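Local coordinates for 11S globulin seed storage protein (Amaranthus hypochondriacus, PDB 3QAC) that probably serves as a seed storage protein, a nutrient reservoir assembled as a hexamer of two-cupin subunits, at residues A[50-55]-A[161-166]; A[76-81]-A[155-160]; A[84-89]-A[145-150]. All coordinates share one frame; numbering follows the deposited sequence.

How the contacts relate
All three contacts lie in the N-terminal cupin domain, and none is tied to a known ligand site. Contacts 1 and 2 share strand 158-164, which is flanked by strand 51-57 in contact 1 and strand 72-78 in contact 2; their centres are 16 Å apart. They touch directly, with R55 N 3.0 Å from A160 O, probably a hydrogen bond. Contact 3 belongs to the domain's other sheet. Its centre is 17 Å from that of contact 1, with about 7 Å between nearest atoms, and 20 Å from that of contact 2. Strand 80-86 begins within contact 2 and runs on into contact 3, so the chain passes between the two sheets here.

Contact 1 of 3, residues A[50-55]-A[161-166]; sequences VSVIRR and VILIDT
I53 and I162 meet at the middle of an antiparallel strand pair in one sheet of the N-terminal cupin barrel. The backbones are joined by two hydrogen-bonded pairs, S51 with I164 and I53 with I162. In each pair both residues give one N-H...O=C bond and take one, and the straightest is I164 N to S51 O at 171°.

Followed outward, the I162 side chain keeps close to I53 nearly all the way. Its CB presses on I53 CG1 at 3.5 Å, tighter than normal carbon contact. CG2 passes the same I53 CG1 at 3.9 Å, while CG1 of I162 lies 4.1 Å from both I53 O and I53 CG1 and carries CD1 to within 3.7 Å of I53 CD1. CG1 of I53 stands between its own backbone N and carbonyl carbon (chi1 61°), which brings the chain over I162. The extended R55 chain then skirts I162 CD1, while I53 CD1 lies above one face of the R55 guanidinium, toward its rim. That guanidinium has its salt bridge with E190.

On the opposite side of the sheet, V52, R54, V161 and L163 look toward the second cupin domain: V52 and L163 rest on I347 and V161 on Y349, all of strand 346-351. R54 salt-bridges E36 of its own domain and hydrogen-bonds Y349 of the second. At the end of the pair L163 CD1 packs against all three side-chain carbons of V50, 3.6 Å from CB, and also reaches V52 CG2, while V50 CA makes a C-H...O contact with I164 O.

Just past the strand, D165 centres an inverse gamma turn that brings T166 back to the partner segment. S51 OG, also bonded to S40, and T166 OG1 are bridged by one water, 2.6 Å from each.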
loop_
_atom_site.group_PDB
_atom_site.type_symbol
_atom_site.label_atom_id
_atom_site.label_comp_id
_atom_site.label_asym_id
_atom_site.label_seq_id
_atom_site.Cartn_x
_atom_site.Cartn_y
_atom_site.Cartn_z
ATOM N N VAL A 50 9.164 -8.469 -8.813
ATOM C CA VAL A 50 9.080 -8.033 -10.190
ATOM C C VAL A 50 9.376 -9.186 -11.101
ATOM O O VAL A 50 9.824 -10.250 -10.667
ATOM C CB VAL A 50 10.064 -6.902 -10.488
ATOM C CG1 VAL A 50 9.809 -5.705 -9.548
ATOM C CG2 VAL A 50 11.489 -7.396 -10.366
ATOM N N SER A 51 9.077 -8.980 -12.367
ATOM C CA SER A 51 9.490 -9.898 -13.402
ATOM C C SER A 51 10.135 -9.044 -14.474
ATOM O O SER A 51 9.885 -7.845 -14.578
ATOM C CB SER A 51 8.304 -10.667 -13.964
ATOM O OG SER A 51 7.741 -11.538 -12.985
ATOM N N VAL A 52 11.002 -9.651 -15.251
ATOM C CA VAL A 52 11.638 -8.935 -16.323
ATOM C C VAL A 52 11.480 -9.749 -17.593
ATOM O O VAL A 52 11.651 -10.987 -17.594
ATOM C CB VAL A 52 13.134 -8.653 -16.008
ATOM C CG1 VAL A 52 13.811 -7.949 -17.161
ATOM C CG2 VAL A 52 13.261 -7.821 -14.741
ATOM N N ILE A 53 11.100 -9.056 -18.657
ATOM C CA ILE A 53 11.155 -9.612 -19.993
ATOM C C ILE A 53 11.922 -8.704 -20.946
ATOM O O ILE A 53 12.116 -7.506 -20.694
ATOM C CB ILE A 53 9.773 -9.862 -20.571
ATOM C CG1 ILE A 53 8.999 -8.554 -20.683
ATOM C CG2 ILE A 53 9.023 -10.881 -19.726
ATOM C CD1 ILE A 53 7.762 -8.679 -21.576
ATOM N N ARG A 54 12.375 -9.291 -22.043
ATOM C CA ARG A 54 12.995 -8.529 -23.096
ATOM C C ARG A 54 12.351 -8.997 -24.380
ATOM O O ARG A 54 12.285 -10.193 -24.641
ATOM C CB ARG A 54 14.505 -8.740 -23.106
ATOM C CG ARG A 54 15.192 -8.207 -24.351
ATOM C CD ARG A 54 16.701 -8.366 -24.263
ATOM N NE ARG A 54 17.102 -9.769 -24.189
ATOM C CZ ARG A 54 18.131 -10.211 -23.474
ATOM N NH1 ARG A 54 18.424 -11.504 -23.452
ATOM N NH2 ARG A 54 18.861 -9.361 -22.768
ATOM N N ARG A 55 11.812 -8.064 -25.150
ATOM C CA ARG A 55 11.185 -8.424 -26.408
ATOM C C ARG A 55 12.034 -7.872 -27.509
ATOM O O ARG A 55 12.469 -6.713 -27.461
ATOM C CB ARG A 55 9.772 -7.865 -26.538
ATOM C CG ARG A 55 8.817 -8.273 -25.428
ATOM C CD ARG A 55 7.401 -7.809 -25.750
ATOM N NE ARG A 55 6.466 -8.076 -24.663
ATOM C CZ ARG A 55 5.910 -9.265 -24.419
ATOM N NH1 ARG A 55 6.216 -10.326 -25.165
ATOM N NH2 ARG A 55 5.065 -9.402 -23.407
ATOM N N VAL A 161 13.453 -3.650 -22.882
ATOM C CA VAL A 161 13.661 -4.359 -21.651
ATOM C C VAL A 161 12.584 -3.860 -20.714
ATOM O O VAL A 161 12.450 -2.664 -20.438
ATOM C CB VAL A 161 15.073 -4.137 -21.091
ATOM C CG1 VAL A 161 15.237 -4.848 -19.780
ATOM C CG2 VAL A 161 16.110 -4.631 -22.097
ATOM N N ILE A 162 11.786 -4.805 -20.258
ATOM C CA ILE A 162 10.562 -4.495 -19.570
ATOM C C ILE A 162 10.597 -4.975 -18.132
ATOM O O ILE A 162 10.703 -6.172 -17.868
ATOM C CB ILE A 162 9.404 -5.133 -20.324
ATOM C CG1 ILE A 162 9.410 -4.620 -21.772
ATOM C CG2 ILE A 162 8.083 -4.872 -19.619
ATOM C CD1 ILE A 162 8.372 -5.239 -22.674
ATOM N N LEU A 163 10.545 -4.041 -17.195
ATOM C CA LEU A 163 10.280 -4.410 -15.818
ATOM C C LEU A 163 8.776 -4.453 -15.591
ATOM O O LEU A 163 8.050 -3.488 -15.909
ATOM C CB LEU A 163 10.922 -3.435 -14.839
ATOM C CG LEU A 163 10.547 -3.816 -13.407
ATOM C CD1 LEU A 163 11.687 -4.559 -12.749
ATOM C CD2 LEU A 163 10.178 -2.591 -12.600
ATOM N N ILE A 164 8.313 -5.577 -15.049
ATOM C CA ILE A 164 6.905 -5.760 -14.721
ATOM C C ILE A 164 6.759 -5.830 -13.218
ATOM O O ILE A 164 7.217 -6.781 -12.585
ATOM C CB ILE A 164 6.327 -7.040 -15.319
ATOM C CG1 ILE A 164 6.713 -7.166 -16.797
ATOM C CG2 ILE A 164 4.815 -7.069 -15.137
ATOM C CD1 ILE A 164 6.229 -8.433 -17.426
ATOM N N ASP A 165 6.118 -4.819 -12.641
ATOM C CA ASP A 165 6.150 -4.654 -11.202
ATOM C C ASP A 165 4.949 -5.325 -10.563
ATOM O O ASP A 165 3.986 -4.661 -10.165
ATOM C CB ASP A 165 6.204 -3.175 -10.844
ATOM C CG ASP A 165 6.170 -2.953 -9.366
ATOM O OD1 ASP A 165 6.555 -3.904 -8.655
ATOM O OD2 ASP A 165 5.756 -1.849 -8.920
ATOM N N THR A 166 5.025 -6.650 -10.464
ATOM C CA THR A 166 3.905 -7.467 -10.042
ATOM C C THR A 166 3.520 -7.132 -8.617
ATOM O O THR A 166 2.369 -7.279 -8.242
ATOM C CB THR A 166 4.262 -8.951 -10.142
ATOM O OG1 THR A 166 5.570 -9.141 -9.610
ATOM C CG2 THR A 166 4.296 -9.387 -11.581
HETATM O O HOH W 1 6.623 -11.326 -10.601
#

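Contact 2 of 3, residues A[76-81]-A[155-160]; sequences IEQGNG and DQPLVA
The side-chain amide of Q156 lies across the backbone at G79, with G79 CA and Q78 CG on the same side of its plane; NE2 of Q156 is 3.9 Å from Q78 CG. The amide planes of Q78 and Q156 are 22° apart, and Q78 also runs alongside the ring of P157. Q156 CG is 3.6 Å from G79 CA, and the absence of a side chain on G79 leaves room for P157 O and L158 CA.

Next comes a classic beta bulge of the cupin sheet, where E77 and Q78 both face V159. V159 O accepts on a lone pair from Q78 N at 3.2 Å; E77 N points at it too, though the modelled separation is too short to trust. The return bond from V159 N to Q78 O is nearly straight, 173°. On the face carrying I76 and A160, I76 CD1 meets A160 CB; L158 CD1 reaches I76 CG2 at 3.9 Å.

Strand 158-164 runs between strands 72-78 and 51-57 in the sheet, antiparallel to both, and V159 reaches over to R54 and T56. E77 extends toward the second cupin domain, where its OE2 bonds Y349, and beyond G79 strand 80-86 leaves for the other sheet.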
loop_
_atom_site.group_PDB
_atom_site.type_symbol
_atom_site.label_atom_id
_atom_site.label_comp_id
_atom_site.label_asym_id
_atom_site.label_seq_id
_atom_site.Cartn_x
_atom_site.Cartn_y
_atom_site.Cartn_z
ATOM N N ILE A 76 13.781 1.120 -24.119
ATOM C CA ILE A 76 14.032 0.768 -25.504
ATOM C C ILE A 76 15.536 0.666 -25.641
ATOM O O ILE A 76 16.237 1.678 -25.689
ATOM C CB ILE A 76 13.482 1.835 -26.462
ATOM C CG1 ILE A 76 11.964 1.961 -26.295
ATOM C CG2 ILE A 76 13.840 1.516 -27.888
ATOM C CD1 ILE A 76 11.220 0.634 -26.270
ATOM N N GLU A 77 16.035 -0.563 -25.670
ATOM C CA GLU A 77 17.464 -0.791 -25.656
ATOM C C GLU A 77 18.014 -0.484 -27.028
ATOM O O GLU A 77 19.140 -0.007 -27.177
ATOM C CB GLU A 77 17.759 -2.255 -25.323
ATOM C CG GLU A 77 19.233 -2.544 -25.199
ATOM C CD GLU A 77 19.555 -4.022 -25.237
ATOM O OE1 GLU A 77 20.245 -4.447 -26.191
ATOM O OE2 GLU A 77 19.119 -4.754 -24.321
ATOM N N GLN A 78 17.200 -0.768 -28.035
ATOM C CA GLN A 78 17.667 -0.713 -29.402
ATOM C C GLN A 78 16.511 -0.445 -30.322
ATOM O O GLN A 78 15.403 -0.917 -30.096
ATOM C CB GLN A 78 18.288 -2.056 -29.776
ATOM C CG GLN A 78 19.084 -2.051 -31.081
ATOM C CD GLN A 78 19.669 -3.424 -31.409
ATOM O OE1 GLN A 78 18.959 -4.306 -31.893
ATOM N NE2 GLN A 78 20.965 -3.607 -31.145
ATOM N N GLY A 79 16.784 0.307 -31.376
ATOM C CA GLY A 79 15.819 0.506 -32.432
ATOM C C GLY A 79 14.876 1.666 -32.197
ATOM O O GLY A 79 15.009 2.451 -31.253
ATOM N N ASN A 80 13.920 1.775 -33.102
ATOM C CA ASN A 80 12.817 2.688 -32.942
ATOM C C ASN A 80 11.572 2.048 -33.527
ATOM O O ASN A 80 11.635 1.025 -34.217
ATOM C CB ASN A 80 13.103 4.039 -33.601
ATOM C CG ASN A 80 14.068 3.929 -34.764
ATOM O OD1 ASN A 80 13.727 3.402 -35.831
ATOM N ND2 ASN A 80 15.290 4.429 -34.565
ATOM N N GLY A 81 10.435 2.655 -33.229
ATOM C CA GLY A 81 9.159 2.134 -33.650
ATOM C C GLY A 81 8.101 3.014 -33.040
ATOM O O GLY A 81 8.365 4.156 -32.636
ATOM N N ASP A 155 14.608 -0.119 -39.021
ATOM C CA ASP A 155 15.389 -1.047 -39.833
ATOM C C ASP A 155 16.143 -2.089 -39.012
ATOM O O ASP A 155 16.398 -3.196 -39.486
ATOM C CB ASP A 155 16.351 -0.284 -40.767
ATOM C CG ASP A 155 16.758 1.088 -40.218
ATOM O OD1 ASP A 155 16.799 2.055 -41.015
ATOM O OD2 ASP A 155 17.042 1.208 -39.004
ATOM N N GLN A 156 16.503 -1.733 -37.786
ATOM C CA GLN A 156 17.152 -2.682 -36.886
ATOM C C GLN A 156 16.117 -3.303 -35.951
ATOM O O GLN A 156 15.011 -2.788 -35.821
ATOM C CB GLN A 156 18.250 -1.992 -36.079
ATOM C CG GLN A 156 17.742 -0.869 -35.202
ATOM C CD GLN A 156 18.823 0.137 -34.876
ATOM O OE1 GLN A 156 18.629 1.352 -35.013
ATOM N NE2 GLN A 156 19.980 -0.364 -34.456
ATOM N N PRO A 157 16.461 -4.420 -35.304
ATOM C CA PRO A 157 15.447 -4.995 -34.418
ATOM C C PRO A 157 15.118 -4.057 -33.260
ATOM O O PRO A 157 16.008 -3.429 -32.691
ATOM C CB PRO A 157 16.109 -6.289 -33.913
ATOM C CG PRO A 157 17.158 -6.614 -34.929
ATOM C CD PRO A 157 17.662 -5.268 -35.402
ATOM N N LEU A 158 13.838 -3.957 -32.929
ATOM C CA LEU A 158 13.391 -3.091 -31.852
ATOM C C LEU A 158 13.446 -3.881 -30.564
ATOM O O LEU A 158 12.808 -4.922 -30.444
ATOM C CB LEU A 158 11.962 -2.616 -32.121
ATOM C CG LEU A 158 11.314 -1.838 -30.977
ATOM C CD1 LEU A 158 12.167 -0.640 -30.607
ATOM C CD2 LEU A 158 9.886 -1.425 -31.346
ATOM N N VAL A 159 14.216 -3.399 -29.597
ATOM C CA VAL A 159 14.429 -4.171 -28.377
ATOM C C VAL A 159 14.078 -3.397 -27.106
ATOM O O VAL A 159 14.628 -2.322 -26.819
ATOM C CB VAL A 159 15.858 -4.757 -28.300
ATOM C CG1 VAL A 159 16.042 -5.565 -27.016
ATOM C CG2 VAL A 159 16.135 -5.627 -29.516
ATOM N N ALA A 160 13.139 -3.959 -26.353
ATOM C CA ALA A 160 12.660 -3.338 -25.136
ATOM C C ALA A 160 12.913 -4.249 -23.929
ATOM O O ALA A 160 12.663 -5.466 -23.954
ATOM C CB ALA A 160 11.189 -3.007 -25.278
HETATM O O HOH W 2 13.942 -0.644 -35.213
#

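Contact 3 of 3, residues A[84-89]-A[145-150]; sequences GMMIPG and GVSHWA
V146 is the first residue of 145-150 to meet the partner segment: its CG1 touches M85 CG at 3.5 Å and, less closely, I87 CG1. This antiparallel pair belongs to the curled sheet of the N-terminal cupin barrel.

S147 comes next. Its O accepts from M86 N at 3.0 Å, and a water donating to M86 O and accepting from S147 N spans the gap where the strands draw apart. The hydroxyl of S147 lies against the M86 side chain, but its bond is to Q409 of the second subunit.

H148 stands opposite M85, the closest CA pair of this contact, and its CA also makes a C-H...O contact of 3.2 Å with G84 O. The imidazole swings back along its own strand, chi1 60°, and H148 ND1 donates to V146 O, which lies in the ring plane, probably fixing the ring's rotation.

W149 dominates the far end. With CG between backbone N and carbonyl carbon, the indole folds across the partner strand and lies flat on G84. G84 CA sits over the five-membered ring, 3.9 Å from its centroid, a CH-pi contact, and G84 N is over the ring system. A glycine permits this because no side chain rises into the indole. At the edge, M86 SD comes 3.6 Å from W149 CD1, a Met-aromatic contact, the two side chains crossing near a right angle. The backbones are paired here too: G84 N donates to W149 O and W149 N to G84 O.

Strand 147-151 lies between 80-86 and 61-68, with W149 also packing on L62 and P65. M85 and H148 face M142 of strand 138-142 in the other sheet, while S147 and W149 meet Y340 and L421 of the second subunit.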
loop_
_atom_site.group_PDB
_atom_site.type_symbol
_atom_site.label_atom_id
_atom_site.label_comp_id
_atom_site.label_asym_id
_atom_site.label_seq_id
_atom_site.Cartn_x
_atom_site.Cartn_y
_atom_site.Cartn_z
ATOM N N GLY A 84 1.130 2.126 -29.709
ATOM C CA GLY A 84 -0.190 2.664 -29.483
ATOM C C GLY A 84 -0.714 2.263 -28.114
ATOM O O GLY A 84 -0.803 1.083 -27.788
ATOM N N MET A 85 -1.070 3.256 -27.311
ATOM C CA MET A 85 -1.718 3.019 -26.034
ATOM C C MET A 85 -3.213 3.313 -26.135
ATOM O O MET A 85 -3.606 4.393 -26.566
ATOM C CB MET A 85 -1.086 3.922 -24.999
ATOM C CG MET A 85 -0.517 3.217 -23.825
ATOM S SD MET A 85 0.764 4.299 -23.215
ATOM C CE MET A 85 1.844 4.177 -24.623
ATOM N N MET A 86 -4.050 2.354 -25.758
ATOM C CA MET A 86 -5.488 2.571 -25.817
ATOM C C MET A 86 -6.002 2.893 -24.439
ATOM O O MET A 86 -6.582 2.041 -23.764
ATOM C CB MET A 86 -6.232 1.353 -26.371
ATOM C CG MET A 86 -5.889 1.018 -27.821
ATOM S SD MET A 86 -4.544 -0.168 -27.906
ATOM C CE MET A 86 -5.430 -1.702 -27.613
ATOM N N ILE A 87 -5.773 4.121 -24.007
ATOM C CA ILE A 87 -6.211 4.518 -22.688
ATOM C C ILE A 87 -7.679 4.874 -22.742
ATOM O O ILE A 87 -8.098 5.685 -23.566
ATOM C CB ILE A 87 -5.406 5.689 -22.169
ATOM C CG1 ILE A 87 -3.914 5.332 -22.155
ATOM C CG2 ILE A 87 -5.893 6.075 -20.795
ATOM C CD1 ILE A 87 -2.969 6.544 -22.082
ATOM N N PRO A 88 -8.475 4.256 -21.866
ATOM C CA PRO A 88 -9.923 4.477 -21.811
ATOM C C PRO A 88 -10.252 5.941 -21.571
ATOM O O PRO A 88 -9.850 6.494 -20.547
ATOM C CB PRO A 88 -10.355 3.649 -20.593
ATOM C CG PRO A 88 -9.314 2.624 -20.461
ATOM C CD PRO A 88 -8.032 3.299 -20.845
ATOM N N GLY A 89 -10.958 6.555 -22.517
ATOM C CA GLY A 89 -11.464 7.903 -22.333
ATOM C C GLY A 89 -10.734 8.953 -23.140
ATOM O O GLY A 89 -11.193 10.093 -23.248
ATOM N N GLY A 145 -2.939 -2.339 -16.513
ATOM C CA GLY A 145 -4.178 -2.600 -17.212
ATOM C C GLY A 145 -4.308 -1.928 -18.568
ATOM O O GLY A 145 -5.206 -2.259 -19.339
ATOM N N VAL A 146 -3.432 -0.969 -18.865
ATOM C CA VAL A 146 -3.514 -0.268 -20.143
ATOM C C VAL A 146 -3.118 -1.160 -21.333
ATOM O O VAL A 146 -1.988 -1.670 -21.431
ATOM C CB VAL A 146 -2.694 1.054 -20.150
ATOM C CG1 VAL A 146 -2.653 1.642 -21.536
ATOM C CG2 VAL A 146 -3.283 2.062 -19.173
ATOM N N SER A 147 -4.066 -1.344 -22.231
ATOM C CA SER A 147 -3.842 -2.158 -23.403
ATOM C C SER A 147 -2.910 -1.415 -24.353
ATOM O O SER A 147 -2.959 -0.184 -24.468
ATOM C CB SER A 147 -5.171 -2.435 -24.085
ATOM O OG SER A 147 -5.781 -1.205 -24.435
ATOM N N HIS A 148 -2.049 -2.150 -25.039
ATOM C CA HIS A 148 -1.092 -1.494 -25.904
ATOM C C HIS A 148 -0.477 -2.465 -26.879
ATOM O O HIS A 148 -0.384 -3.671 -26.616
ATOM C CB HIS A 148 0.011 -0.849 -25.073
ATOM C CG HIS A 148 0.769 -1.825 -24.237
ATOM N ND1 HIS A 148 0.321 -2.251 -23.008
ATOM C CD2 HIS A 148 1.930 -2.487 -24.465
ATOM C CE1 HIS A 148 1.174 -3.135 -22.515
ATOM N NE2 HIS A 148 2.163 -3.286 -23.376
ATOM N N TRP A 149 -0.060 -1.927 -28.014
ATOM C CA TRP A 149 0.630 -2.703 -29.022
ATOM C C TRP A 149 1.855 -1.912 -29.428
ATOM O O TRP A 149 1.943 -0.708 -29.184
ATOM C CB TRP A 149 -0.280 -2.945 -30.220
ATOM C CG TRP A 149 -0.866 -1.687 -30.741
ATOM C CD1 TRP A 149 -2.046 -1.120 -30.373
ATOM C CD2 TRP A 149 -0.296 -0.823 -31.725
ATOM N NE1 TRP A 149 -2.255 0.036 -31.071
ATOM C CE2 TRP A 149 -1.192 0.247 -31.909
ATOM C CE3 TRP A 149 0.884 -0.853 -32.477
ATOM C CZ2 TRP A 149 -0.946 1.286 -32.800
ATOM C CZ3 TRP A 149 1.128 0.189 -33.372
ATOM C CH2 TRP A 149 0.213 1.242 -33.523
ATOM N N ALA A 150 2.822 -2.591 -30.020
ATOM C CA ALA A 150 4.008 -1.910 -30.511
ATOM C C ALA A 150 4.325 -2.407 -31.909
ATOM O O ALA A 150 3.964 -3.530 -32.290
ATOM C CB ALA A 150 5.175 -2.143 -29.586
HETATM O O HOH W 3 -6.676 0.173 -21.743
#